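Local coordinates for uncharacterized protein, DUF633, LMOf2365_1472 (PDB 3GNL) that probably methylates N1 of an adenine in tRNA, with S-adenosylmethionine as the likely methyl donor, at residues L142-A147 with V160-E165; T93-G98 with K120-P125; L103-L108 with R133-Q138; S17-N22 with Q43-A48; I175-C180 with A229-V234. All coordinates share one frame; numbering follows the deposited sequence.

Contact 1: residues L142-A147 with V160-E165; sequences LITSEA and VLAPSE
Ile143 and Leu161 face each other across a two-stranded antiparallel hairpin, strands 141-151 and 154-163, that ends the mixed sheet of a Rossmann-like methyltransferase fold. Backbone hydrogen bonds define the pairing. Leu142 and Ala162 form a hydrogen-bonded pair, exchanging both N-H groups, with Leu142 N to Ala162 O at 2.8 Å. The next such pairing is shifted: Thr144 N donates to Val160 O, while Val160 N donates to Ser145 O, each at 2.8 Å. Two consecutive residues therefore stand opposite one Val160, which is a classic beta bulge, and the -22° psi of Thr144 marks the kink. CA-H contacts add to the ladder, the shorter running from Leu161 CA to Leu142 O at 3.0 Å.

Apolar contacts divide between the two faces. On one, Ile143 and Leu161 lie side by side, CG1 of Ile143 meeting CD2 of Leu161 at 3.9 Å; this face is covered by helix 129-139 and, over Ile143, by helix 179-184. On the other, Ser145 CB touches Val160 CG2 at 4.0 Å, and Tyr18 packs over both residues. Ser164 OG turns to Lys166 O beyond the strand. At the bulge, the Thr144 side chain crosses that of Val160 at about a right angle, with OG1 of Thr144 lying 3.8 Å from CG1 of Val160.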
# COMPACT_ATOMS: atom_id res chain seq x y z
N LEU A 142 8.43 11.15 -2.15
CA LEU A 142 9.48 10.27 -1.71
C LEU A 142 8.93 9.09 -0.89
O LEU A 142 8.05 9.27 -0.04
CB LEU A 142 10.51 11.05 -0.89
CG LEU A 142 11.92 10.60 -0.63
CD1 LEU A 142 12.71 10.29 -1.94
CD2 LEU A 142 12.61 11.74 0.11
N ILE A 143 9.45 7.89 -1.12
CA ILE A 143 9.23 6.79 -0.20
C ILE A 143 10.23 6.88 0.97
O ILE A 143 11.47 6.89 0.78
CB ILE A 143 9.36 5.43 -0.95
CG1 ILE A 143 8.29 5.39 -2.04
CG2 ILE A 143 9.22 4.22 0.01
CD1 ILE A 143 8.57 4.27 -3.16
N THR A 144 9.70 7.03 2.19
CA THR A 144 10.54 7.20 3.36
C THR A 144 10.67 6.00 4.25
O THR A 144 11.65 5.88 4.96
CB THR A 144 10.02 8.36 4.21
OG1 THR A 144 8.66 8.10 4.53
CG2 THR A 144 10.08 9.64 3.37
N SER A 145 9.72 5.07 4.17
CA SER A 145 9.78 3.83 4.93
C SER A 145 9.01 2.80 4.12
O SER A 145 8.12 3.15 3.37
CB SER A 145 9.08 3.94 6.29
OG SER A 145 9.80 4.75 7.22
N GLU A 146 9.44 1.53 4.30
CA GLU A 146 8.63 0.38 3.82
C GLU A 146 8.79 -0.77 4.75
O GLU A 146 9.78 -0.90 5.50
CB GLU A 146 9.10 -0.06 2.41
CG GLU A 146 9.07 1.03 1.34
CD GLU A 146 9.55 0.54 -0.04
OE1 GLU A 146 10.77 0.20 -0.13
OE2 GLU A 146 8.70 0.50 -0.95
N ALA A 147 7.80 -1.66 4.67
CA ALA A 147 7.83 -2.89 5.43
C ALA A 147 7.27 -4.00 4.57
O ALA A 147 6.45 -3.76 3.69
CB ALA A 147 7.05 -2.78 6.73
N VAL A 160 5.48 4.12 2.98
CA VAL A 160 5.13 5.41 3.57
C VAL A 160 5.77 6.46 2.71
O VAL A 160 6.95 6.30 2.34
CB VAL A 160 5.66 5.49 4.98
CG1 VAL A 160 5.26 6.86 5.61
CG2 VAL A 160 5.15 4.30 5.83
N LEU A 161 4.99 7.47 2.33
CA LEU A 161 5.48 8.49 1.40
C LEU A 161 5.34 9.88 1.98
O LEU A 161 4.48 10.11 2.83
CB LEU A 161 4.70 8.45 0.10
CG LEU A 161 4.83 7.10 -0.64
CD1 LEU A 161 3.69 6.24 -0.21
CD2 LEU A 161 4.80 7.23 -2.12
N ALA A 162 6.08 10.83 1.43
CA ALA A 162 5.96 12.25 1.83
C ALA A 162 6.19 13.09 0.57
O ALA A 162 6.95 12.67 -0.31
CB ALA A 162 6.97 12.57 2.89
N PRO A 163 5.59 14.30 0.48
CA PRO A 163 5.87 15.16 -0.67
C PRO A 163 7.35 15.55 -0.75
O PRO A 163 8.02 15.71 0.27
CB PRO A 163 5.02 16.42 -0.42
CG PRO A 163 4.12 16.07 0.64
CD PRO A 163 4.76 15.00 1.48
N SER A 164 7.85 15.67 -1.97
CA SER A 164 9.20 16.10 -2.22
C SER A 164 9.17 17.29 -3.20
O SER A 164 8.50 17.24 -4.23
CB SER A 164 10.02 14.94 -2.84
OG SER A 164 11.36 15.35 -3.06
N GLU A 165 9.87 18.37 -2.87
CA GLU A 165 9.97 19.45 -3.87
C GLU A 165 11.00 19.16 -4.96
O GLU A 165 10.92 19.73 -6.05
CB GLU A 165 10.17 20.84 -3.22
CG GLU A 165 11.30 21.02 -2.23
CD GLU A 165 11.55 22.53 -1.98
OE1 GLU A 165 11.37 22.99 -0.83
OE2 GLU A 165 11.90 23.21 -2.97

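Contact 2: residues T93-G98 with K120-P125; sequences TIVIAG and KLILQP
The carboxamide of Gln124 is the flat side-chain group of this contact, and it meets Ala97 and Gly98 through its oxygen: OE1 lies 3.8 Å from Ala97 CB and accepts a weak hydrogen bond from Gly98 N at 3.0 Å. The same N-H also reaches Gln124 O at 3.1 Å, so it is shared between two acceptors of one residue. A bend at chi2 (-87°) folds the amide back to Gly98; Arg11 supplies another donor to OE1, and Asn126 takes NE2.

The sheet has two differently furnished faces. Ile94, Ile96, Leu121 and Leu123 occupy one, where Leu121 CD2 sits 3.8 Å from Ile94 CB and Leu123 CD2 3.9 Å from Ile96 CG1; Leu108 of helix 101-110 covers it. Thr93, Val95, Ile122 and Gln124 lie on the other, with Val15 of helix 10-16 against the last three. At its margin Thr93 OG1 and Lys120 NZ both bind Glu23, and NZ also Tyr18 O.

Four backbone bonds of 2.9 to 3.0 Å alternate between the strands, from Ile94 N to Lys120 O through Gln124 N to Ile96 O. Segment axes only 2° apart and an intervening helix 101-110 make this a beta-alpha-beta unit at the centre of a Rossmann-like methyltransferase sheet.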
# COMPACT_ATOMS: atom_id res chain seq x y z
N THR A 93 -2.26 12.99 7.34
CA THR A 93 -1.87 11.64 6.92
C THR A 93 -3.05 10.93 6.27
O THR A 93 -4.14 10.92 6.83
CB THR A 93 -1.37 10.88 8.11
OG1 THR A 93 -0.24 11.58 8.62
CG2 THR A 93 -0.91 9.47 7.69
N ILE A 94 -2.85 10.27 5.12
CA ILE A 94 -3.89 9.43 4.54
C ILE A 94 -3.41 7.99 4.50
O ILE A 94 -2.24 7.76 4.09
CB ILE A 94 -4.27 9.85 3.10
CG1 ILE A 94 -4.75 11.32 3.03
CG2 ILE A 94 -5.33 8.89 2.52
CD1 ILE A 94 -5.02 11.77 1.62
N VAL A 95 -4.26 7.08 4.99
CA VAL A 95 -4.02 5.63 4.96
C VAL A 95 -4.90 5.02 3.91
O VAL A 95 -6.08 5.30 3.88
CB VAL A 95 -4.36 4.97 6.31
CG1 VAL A 95 -4.15 3.47 6.32
CG2 VAL A 95 -3.56 5.61 7.45
N ILE A 96 -4.33 4.22 3.00
CA ILE A 96 -5.15 3.44 2.03
C ILE A 96 -4.57 2.03 2.05
O ILE A 96 -3.44 1.82 1.55
CB ILE A 96 -5.13 4.03 0.58
CG1 ILE A 96 -5.28 5.57 0.62
CG2 ILE A 96 -6.25 3.38 -0.27
CD1 ILE A 96 -5.17 6.23 -0.74
N ALA A 97 -5.32 1.10 2.64
CA ALA A 97 -4.87 -0.29 2.85
C ALA A 97 -5.90 -1.27 2.32
O ALA A 97 -7.06 -0.93 2.18
CB ALA A 97 -4.61 -0.53 4.35
N GLY A 98 -5.44 -2.49 2.01
CA GLY A 98 -6.34 -3.61 1.71
C GLY A 98 -7.03 -3.51 0.37
O GLY A 98 -8.14 -3.98 0.23
N LYS A 120 1.83 12.95 4.62
CA LYS A 120 2.21 11.55 4.77
C LYS A 120 1.14 10.67 4.15
O LYS A 120 -0.06 10.89 4.35
CB LYS A 120 2.45 11.19 6.23
CG LYS A 120 2.92 9.74 6.50
CD LYS A 120 3.64 9.51 7.83
CE LYS A 120 2.79 9.97 9.02
NZ LYS A 120 3.62 9.71 10.20
N LEU A 121 1.57 9.69 3.34
CA LEU A 121 0.65 8.64 2.86
C LEU A 121 1.20 7.34 3.39
O LEU A 121 2.41 7.09 3.35
CB LEU A 121 0.58 8.54 1.32
CG LEU A 121 0.23 9.79 0.53
CD1 LEU A 121 0.43 9.62 -1.01
CD2 LEU A 121 -1.20 10.18 0.84
N ILE A 122 0.31 6.50 3.89
CA ILE A 122 0.68 5.14 4.30
C ILE A 122 -0.17 4.18 3.46
O ILE A 122 -1.43 4.15 3.58
CB ILE A 122 0.39 4.88 5.77
CG1 ILE A 122 1.16 5.88 6.65
CG2 ILE A 122 0.82 3.46 6.11
CD1 ILE A 122 0.59 6.00 8.10
N LEU A 123 0.48 3.46 2.53
CA LEU A 123 -0.31 2.70 1.54
C LEU A 123 0.05 1.23 1.69
O LEU A 123 1.21 0.87 1.90
CB LEU A 123 0.04 3.17 0.11
CG LEU A 123 -0.03 4.66 -0.12
CD1 LEU A 123 0.35 4.91 -1.60
CD2 LEU A 123 -1.42 5.21 0.23
N GLN A 124 -0.98 0.38 1.60
CA GLN A 124 -0.75 -1.05 1.74
C GLN A 124 -1.50 -1.73 0.61
O GLN A 124 -2.64 -2.10 0.77
CB GLN A 124 -1.16 -1.54 3.13
CG GLN A 124 -0.82 -3.04 3.37
CD GLN A 124 -1.92 -3.94 2.88
OE1 GLN A 124 -3.05 -3.80 3.31
NE2 GLN A 124 -1.60 -4.84 1.93
N PRO A 125 -0.84 -1.90 -0.55
CA PRO A 125 -1.49 -2.55 -1.70
C PRO A 125 -1.39 -4.08 -1.63
O PRO A 125 -0.37 -4.62 -1.21
CB PRO A 125 -0.69 -2.06 -2.88
CG PRO A 125 0.74 -1.90 -2.32
CD PRO A 125 0.50 -1.41 -0.88

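Contact 3: residues L103-L108 with R133-Q138; sequences LIRTIL and REWSEQ
Arg105 and Trp135 each set their CG opposite the backbone N (chi1 -172° for Arg105), and the arginine then runs straight through NE, carrying its guanidinium across to helix 129-139. There it passes over the start of the Trp135 side chain: Trp135 CB is 3.8 Å from Arg105 NE, over one face of the guanidinium. Because the guanidinium and indole planes stand 85° apart, the two groups are not stacked.

Glu134 meets the guanidinium at its edge. Arg105 NH1 makes a salt bridge with Glu134 OE1 at 3.1 Å, nearly straight at 169°, lying in the guanidinium plane but using the anti side of the carboxylate. Gln138 also approaches that edge, although the modelled separation from its OE1 to Arg105 NH2 is too short to be trusted. Beyond the segments, Glu109 pairs with NE and Gln131 accepts from NH1.

Below this polar layer Leu108 covers the indole, its CD1 3.9 Å from the centroid of the six-membered ring in a CH-pi contact. In the ring plane, a water accepts from Trp135 NE1 at 3.1 Å and donates to Leu108 O at 2.8 Å. The chemistry is thus layered: an apolar, sheet-facing part includes Leu121 against both Leu108 and Trp135, while Glu134, Glu109 and Gln131 fix the guanidinium's rotation and the carboxylates probably balance its charge.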
# COMPACT_ATOMS: atom_id res chain seq x y z
N LEU A 103 -6.10 0.27 -8.00
CA LEU A 103 -7.25 0.96 -7.39
C LEU A 103 -6.77 2.11 -6.52
O LEU A 103 -7.36 3.20 -6.55
CB LEU A 103 -8.13 0.03 -6.53
CG LEU A 103 -9.38 0.69 -5.89
CD1 LEU A 103 -10.20 1.62 -6.86
CD2 LEU A 103 -10.30 -0.34 -5.26
N ILE A 104 -5.74 1.85 -5.72
CA ILE A 104 -5.14 2.88 -4.88
C ILE A 104 -4.58 4.01 -5.71
O ILE A 104 -4.78 5.17 -5.40
CB ILE A 104 -4.02 2.33 -3.91
CG1 ILE A 104 -4.62 1.33 -2.92
CG2 ILE A 104 -3.36 3.50 -3.15
CD1 ILE A 104 -3.63 0.67 -1.95
N ARG A 105 -3.89 3.65 -6.79
CA ARG A 105 -3.33 4.65 -7.68
C ARG A 105 -4.46 5.53 -8.21
O ARG A 105 -4.33 6.77 -8.23
CB ARG A 105 -2.57 3.99 -8.85
CG ARG A 105 -1.81 5.06 -9.69
CD ARG A 105 -0.80 4.40 -10.65
NE ARG A 105 -0.04 5.42 -11.36
CZ ARG A 105 1.04 5.19 -12.12
NH1 ARG A 105 1.49 3.95 -12.32
NH2 ARG A 105 1.65 6.22 -12.70
N THR A 106 -5.55 4.88 -8.67
CA THR A 106 -6.74 5.58 -9.24
C THR A 106 -7.31 6.54 -8.19
O THR A 106 -7.59 7.71 -8.51
CB THR A 106 -7.78 4.58 -9.75
OG1 THR A 106 -7.17 3.82 -10.81
CG2 THR A 106 -9.04 5.28 -10.30
N ILE A 107 -7.40 6.07 -6.95
CA ILE A 107 -7.90 6.89 -5.84
C ILE A 107 -7.03 8.13 -5.67
O ILE A 107 -7.56 9.25 -5.48
CB ILE A 107 -8.00 6.06 -4.54
CG1 ILE A 107 -9.20 5.13 -4.64
CG2 ILE A 107 -8.10 7.00 -3.30
CD1 ILE A 107 -9.26 4.12 -3.54
N LEU A 108 -5.72 7.96 -5.69
CA LEU A 108 -4.77 9.07 -5.57
C LEU A 108 -4.81 10.06 -6.73
O LEU A 108 -4.70 11.28 -6.51
CB LEU A 108 -3.33 8.56 -5.39
CG LEU A 108 -3.08 7.82 -4.07
CD1 LEU A 108 -1.71 7.15 -4.10
CD2 LEU A 108 -3.17 8.76 -2.83
N ARG A 133 4.74 2.84 -6.62
CA ARG A 133 6.09 3.37 -6.67
C ARG A 133 6.28 4.18 -7.94
O ARG A 133 6.96 5.21 -7.89
CB ARG A 133 7.16 2.25 -6.47
CG ARG A 133 6.87 1.47 -5.20
CD ARG A 133 8.09 0.74 -4.73
NE ARG A 133 7.79 -0.18 -3.65
CZ ARG A 133 7.41 -1.44 -3.80
NH1 ARG A 133 7.33 -2.00 -5.02
NH2 ARG A 133 7.14 -2.18 -2.72
N GLU A 134 5.61 3.79 -9.04
CA GLU A 134 5.61 4.59 -10.26
C GLU A 134 4.89 5.89 -10.00
O GLU A 134 5.41 6.94 -10.41
CB GLU A 134 4.98 3.86 -11.45
CG GLU A 134 5.26 4.59 -12.73
CD GLU A 134 5.03 3.73 -13.92
OE1 GLU A 134 3.95 3.09 -14.01
OE2 GLU A 134 5.96 3.68 -14.76
N TRP A 135 3.73 5.82 -9.34
CA TRP A 135 3.00 7.03 -9.00
C TRP A 135 3.90 7.95 -8.19
O TRP A 135 3.89 9.17 -8.40
CB TRP A 135 1.74 6.64 -8.21
CG TRP A 135 0.92 7.87 -7.79
CD1 TRP A 135 -0.08 8.46 -8.49
CD2 TRP A 135 1.08 8.59 -6.58
NE1 TRP A 135 -0.55 9.55 -7.78
CE2 TRP A 135 0.16 9.67 -6.62
CE3 TRP A 135 1.94 8.48 -5.49
CZ2 TRP A 135 0.05 10.62 -5.57
CZ3 TRP A 135 1.83 9.40 -4.44
CH2 TRP A 135 0.88 10.46 -4.50
N SER A 136 4.65 7.41 -7.24
CA SER A 136 5.52 8.22 -6.40
C SER A 136 6.53 8.99 -7.24
O SER A 136 6.76 10.19 -7.02
CB SER A 136 6.17 7.30 -5.35
OG SER A 136 7.56 7.48 -5.20
N GLU A 137 7.11 8.34 -8.24
CA GLU A 137 8.03 8.99 -9.14
C GLU A 137 7.31 10.05 -9.99
O GLU A 137 7.85 11.17 -10.09
CB GLU A 137 8.62 7.92 -10.07
CG GLU A 137 9.53 8.47 -11.14
CD GLU A 137 10.28 7.35 -11.82
OE1 GLU A 137 9.73 6.83 -12.84
OE2 GLU A 137 11.42 7.03 -11.41
N GLN A 138 6.17 9.74 -10.60
CA GLN A 138 5.42 10.70 -11.46
C GLN A 138 4.95 11.92 -10.70
O GLN A 138 4.84 13.00 -11.28
CB GLN A 138 4.22 10.08 -12.16
CG GLN A 138 4.57 9.12 -13.27
CD GLN A 138 3.34 8.39 -13.76
OE1 GLN A 138 2.22 8.61 -13.25
NE2 GLN A 138 3.52 7.50 -14.75
O HOH W 1 -2.37 12.00 -7.85

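Contact 4: residues S17-N22 with Q43-A48; sequences SYITKN and QTASFA
Ile19 and Thr44 bring together the loop leading into strand 23-28 and the turn leading into strand 45-52, at one end of the beta-alpha-beta unit formed by these strands and helix 34-41 in the Rossmann-like fold. The compact part sets the buried Ile19 against the backbone and CB atoms of Thr44 and Ala45. Ile19 CG2 rests 3.5 Å from Thr44 O and 4.3 Å from Ala45 CB, while Ile19 O lies 3.3 Å from Thr44 CB. Leu35, Ile25 and Ile122 surround the same isoleucine, and Ala39 of helix 34-41 packs on Ala45. Thr44 OG1 serves its own turn, bonding to Asn42 OD1.

The outer part is more open and polar. Thr20 and Lys21 carry their side chains away from segment 43-48, exposed to solvent, while their backbone N-H groups are gathered by Glu23 OE2. Asn22 is exposed as well, yet it buries the most surface here. A trans chi1 (-168°) swings its amide across the turn, and CG and ND2 both lie close to Ser46 CB, ND2 at 3.6 Å. Backbone bonds from Glu23 to Thr44 and Ser46 continue the pairing into the sheet. One well-formed side-chain bond spans this exposed margin: Asn22 ND2 donates to Gln43 O at 2.9 Å, with an N-H...O angle of 150° and the donor tilted 30° from the carbonyl plane.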
# COMPACT_ATOMS: atom_id res chain seq x y z
N SER A 17 1.65 1.72 12.83
CA SER A 17 2.93 2.06 13.49
C SER A 17 3.58 3.29 12.84
O SER A 17 4.51 3.86 13.42
CB SER A 17 3.91 0.88 13.47
OG SER A 17 4.50 0.76 12.20
N TYR A 18 3.14 3.66 11.65
CA TYR A 18 3.65 4.82 10.93
C TYR A 18 2.89 6.09 11.23
O TYR A 18 3.21 7.13 10.68
CB TYR A 18 3.70 4.53 9.43
CG TYR A 18 4.70 3.43 9.10
CD1 TYR A 18 6.08 3.64 9.29
CD2 TYR A 18 4.27 2.22 8.58
CE1 TYR A 18 7.01 2.63 8.98
CE2 TYR A 18 5.20 1.18 8.24
CZ TYR A 18 6.56 1.42 8.44
OH TYR A 18 7.48 0.43 8.13
N ILE A 19 1.90 6.00 12.12
CA ILE A 19 1.15 7.20 12.56
C ILE A 19 1.73 7.51 13.93
O ILE A 19 1.61 6.72 14.82
CB ILE A 19 -0.36 6.88 12.71
CG1 ILE A 19 -0.95 6.49 11.35
CG2 ILE A 19 -1.12 8.08 13.30
CD1 ILE A 19 -2.37 5.88 11.39
N THR A 20 2.40 8.66 14.08
CA THR A 20 3.25 8.85 15.26
C THR A 20 3.14 10.21 15.94
O THR A 20 3.60 10.37 17.07
CB THR A 20 4.78 8.65 14.88
OG1 THR A 20 5.12 9.56 13.83
CG2 THR A 20 5.04 7.21 14.43
N LYS A 21 2.58 11.18 15.26
CA LYS A 21 2.77 12.58 15.68
C LYS A 21 1.46 13.25 16.11
O LYS A 21 1.26 14.45 15.85
CB LYS A 21 3.40 13.37 14.55
CG LYS A 21 4.79 12.86 14.13
CD LYS A 21 5.07 13.21 12.67
CE LYS A 21 5.07 14.71 12.44
NZ LYS A 21 4.92 15.05 11.01
N ASN A 22 0.58 12.48 16.73
CA ASN A 22 -0.74 13.02 17.12
C ASN A 22 -1.39 13.74 15.91
O ASN A 22 -1.80 14.90 15.97
CB ASN A 22 -0.59 13.95 18.35
CG ASN A 22 -1.93 14.31 19.00
OD1 ASN A 22 -2.21 15.48 19.22
ND2 ASN A 22 -2.74 13.29 19.33
N GLN A 43 -3.44 7.72 21.26
CA GLN A 43 -3.06 9.13 21.09
C GLN A 43 -2.14 9.47 19.95
O GLN A 43 -1.76 10.62 19.75
CB GLN A 43 -2.57 9.77 22.39
CG GLN A 43 -3.57 9.64 23.49
CD GLN A 43 -3.05 10.25 24.75
OE1 GLN A 43 -2.94 11.48 24.85
NE2 GLN A 43 -2.66 9.40 25.70
N THR A 44 -1.82 8.48 19.16
CA THR A 44 -0.98 8.74 18.03
C THR A 44 -1.75 9.51 16.96
O THR A 44 -1.13 10.14 16.15
CB THR A 44 -0.35 7.46 17.41
OG1 THR A 44 -1.41 6.59 17.00
CG2 THR A 44 0.58 6.70 18.40
N ALA A 45 -3.10 9.48 16.96
CA ALA A 45 -3.89 10.38 16.10
C ALA A 45 -4.87 11.23 16.94
O ALA A 45 -5.40 10.73 17.92
CB ALA A 45 -4.71 9.59 15.05
N SER A 46 -5.09 12.46 16.53
CA SER A 46 -5.99 13.37 17.28
C SER A 46 -7.39 13.44 16.69
O SER A 46 -8.33 13.87 17.38
CB SER A 46 -5.36 14.76 17.37
OG SER A 46 -5.13 15.29 16.08
N PHE A 47 -7.53 13.00 15.44
CA PHE A 47 -8.78 13.07 14.71
C PHE A 47 -8.63 12.07 13.56
O PHE A 47 -7.51 11.92 13.04
CB PHE A 47 -9.02 14.48 14.17
CG PHE A 47 -10.16 14.56 13.21
CD1 PHE A 47 -11.47 14.53 13.66
CD2 PHE A 47 -9.92 14.65 11.83
CE1 PHE A 47 -12.54 14.60 12.73
CE2 PHE A 47 -10.97 14.71 10.93
CZ PHE A 47 -12.28 14.70 11.36
N ALA A 48 -9.71 11.39 13.19
CA ALA A 48 -9.72 10.54 12.00
C ALA A 48 -11.01 10.67 11.21
O ALA A 48 -12.09 10.78 11.80
CB ALA A 48 -9.53 9.10 12.37

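Contact 5: residues I175-C180 with A229-V234; sequences IFFGPC and ALVEDV
This is a buried, apolar contact between helices, in which Phe176 and Phe177 at the end of helix 172-177 meet one side of helix 215-235. It belongs to the helical region that follows the Rossmann-like domain, where helices 187-208 and 215-235 form a long hairpin.

Phe177 contributes the largest share of the buried surface. Its chi1 of -61° places the ring beside the backbone N and presents it to Leu230, Val231 and Val234. Val234 CG2 lies over one face in a CH-pi contact, 3.7 Å from the ring centroid and 11° off the normal, while Phe176 CD2 lies over the opposite face. At the ring edge, Val231 CG2 is 3.7 Å from Phe177 CZ. The other methyl of Val234, CG1, reaches Phe177 CD2 at 3.6 Å, so both branches lie on one side, CG1 beyond the CD2-CE2 rim.

Trp193 of helix 187-208 meets the Phe177 ring edge-to-face and also meets Phe176, while Trp200 touches Phe176 and Val231. Against this aromatic cluster helix 215-235 sets aliphatic side chains. Leu230 contributes twice: its CB lies 3.9 Å from Phe177 CE2, and its CD1 sits over the Phe176 ring, displaced to the rim, 4.0 Å from CD1 of that phenylalanine.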
# COMPACT_ATOMS: atom_id res chain seq x y z
N ILE A 175 11.50 0.59 -8.11
CA ILE A 175 10.06 0.53 -8.39
C ILE A 175 9.48 -0.89 -8.16
O ILE A 175 8.39 -1.05 -7.61
CB ILE A 175 9.76 1.06 -9.79
CG1 ILE A 175 9.79 2.60 -9.73
CG2 ILE A 175 8.42 0.66 -10.34
CD1 ILE A 175 9.82 3.24 -11.06
N PHE A 176 10.18 -1.91 -8.64
CA PHE A 176 9.64 -3.28 -8.60
C PHE A 176 9.69 -3.85 -7.21
O PHE A 176 8.76 -4.59 -6.85
CB PHE A 176 10.51 -4.14 -9.55
CG PHE A 176 9.95 -5.48 -9.92
CD1 PHE A 176 9.29 -5.65 -11.15
CD2 PHE A 176 10.16 -6.59 -9.11
CE1 PHE A 176 8.80 -6.92 -11.55
CE2 PHE A 176 9.69 -7.87 -9.52
CZ PHE A 176 9.01 -8.01 -10.71
N PHE A 177 10.73 -3.55 -6.44
CA PHE A 177 11.03 -4.19 -5.16
C PHE A 177 10.82 -3.32 -3.92
O PHE A 177 10.63 -3.84 -2.80
CB PHE A 177 12.43 -4.75 -5.14
CG PHE A 177 12.67 -5.80 -6.19
CD1 PHE A 177 12.09 -7.06 -6.04
CD2 PHE A 177 13.47 -5.53 -7.30
CE1 PHE A 177 12.30 -8.06 -7.00
CE2 PHE A 177 13.69 -6.50 -8.27
CZ PHE A 177 13.10 -7.78 -8.13
N GLY A 178 10.97 -2.02 -4.13
CA GLY A 178 10.89 -1.07 -3.02
C GLY A 178 12.27 -0.59 -2.66
O GLY A 178 13.16 -1.38 -2.30
N PRO A 179 12.49 0.74 -2.65
CA PRO A 179 13.83 1.22 -2.32
C PRO A 179 14.30 0.90 -0.90
O PRO A 179 15.48 0.67 -0.71
CB PRO A 179 13.73 2.74 -2.56
CG PRO A 179 12.26 3.03 -2.28
CD PRO A 179 11.52 1.82 -2.90
N CYS A 180 13.40 0.90 0.07
CA CYS A 180 13.76 0.56 1.43
C CYS A 180 13.86 -0.94 1.59
O CYS A 180 14.77 -1.44 2.25
CB CYS A 180 12.73 1.14 2.43
SG CYS A 180 12.41 2.97 2.25
N ALA A 229 15.62 -11.78 -14.23
CA ALA A 229 16.89 -11.05 -14.20
C ALA A 229 16.87 -9.94 -13.13
O ALA A 229 17.85 -9.78 -12.39
CB ALA A 229 17.22 -10.49 -15.58
N LEU A 230 15.73 -9.28 -12.99
CA LEU A 230 15.63 -8.27 -11.91
C LEU A 230 15.79 -8.89 -10.52
O LEU A 230 16.43 -8.32 -9.63
CB LEU A 230 14.30 -7.51 -12.00
CG LEU A 230 14.11 -6.57 -13.18
CD1 LEU A 230 12.65 -6.17 -13.32
CD2 LEU A 230 15.02 -5.33 -13.00
N VAL A 231 15.15 -10.03 -10.28
CA VAL A 231 15.29 -10.67 -9.01
C VAL A 231 16.72 -11.13 -8.78
O VAL A 231 17.27 -10.94 -7.69
CB VAL A 231 14.31 -11.89 -8.87
CG1 VAL A 231 14.63 -12.72 -7.65
CG2 VAL A 231 12.83 -11.40 -8.82
N GLU A 232 17.37 -11.68 -9.81
CA GLU A 232 18.74 -12.16 -9.67
C GLU A 232 19.67 -11.01 -9.34
O GLU A 232 20.59 -11.17 -8.54
CB GLU A 232 19.19 -12.86 -10.94
CG GLU A 232 18.47 -14.18 -11.15
CD GLU A 232 18.85 -14.92 -12.43
OE1 GLU A 232 19.29 -14.29 -13.41
OE2 GLU A 232 18.66 -16.15 -12.46
N ASP A 233 19.41 -9.86 -9.94
CA ASP A 233 20.19 -8.66 -9.69
C ASP A 233 20.02 -8.15 -8.26
O ASP A 233 21.00 -7.71 -7.64
CB ASP A 233 19.80 -7.55 -10.66
CG ASP A 233 20.62 -6.29 -10.46
OD1 ASP A 233 21.86 -6.38 -10.59
OD2 ASP A 233 20.03 -5.25 -10.12
N VAL A 234 18.81 -8.21 -7.72
CA VAL A 234 18.65 -7.71 -6.35
C VAL A 234 19.08 -8.69 -5.26
O VAL A 234 19.55 -8.25 -4.20
CB VAL A 234 17.28 -7.05 -6.04
CG1 VAL A 234 17.03 -5.93 -7.05
CG2 VAL A 234 16.13 -8.08 -5.93

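Contact 2 is the most central and holds buried parallel strands by regular backbone bonds; contact 1 extends the same sheet with an antiparallel hairpin, joined to it through Leu161 N and Leu121 O. Contact 3 covers one face of this sheet, and its chemistry shifts from apolar packing against Leu121 to surface charge. Contact 4 lies nearer the surface at another margin and relies on loop polar groups, although Tyr18 reaches contact 1 and its carbonyl takes Lys120 NZ of contact 2. Contact 5, chiefly apolar side-chain packing with no hydrogen bond between its segments, belongs to the helical region. Glu146 and Arg133 join contacts 1 and 3 by a salt bridge, and each also bonds segment 175-180.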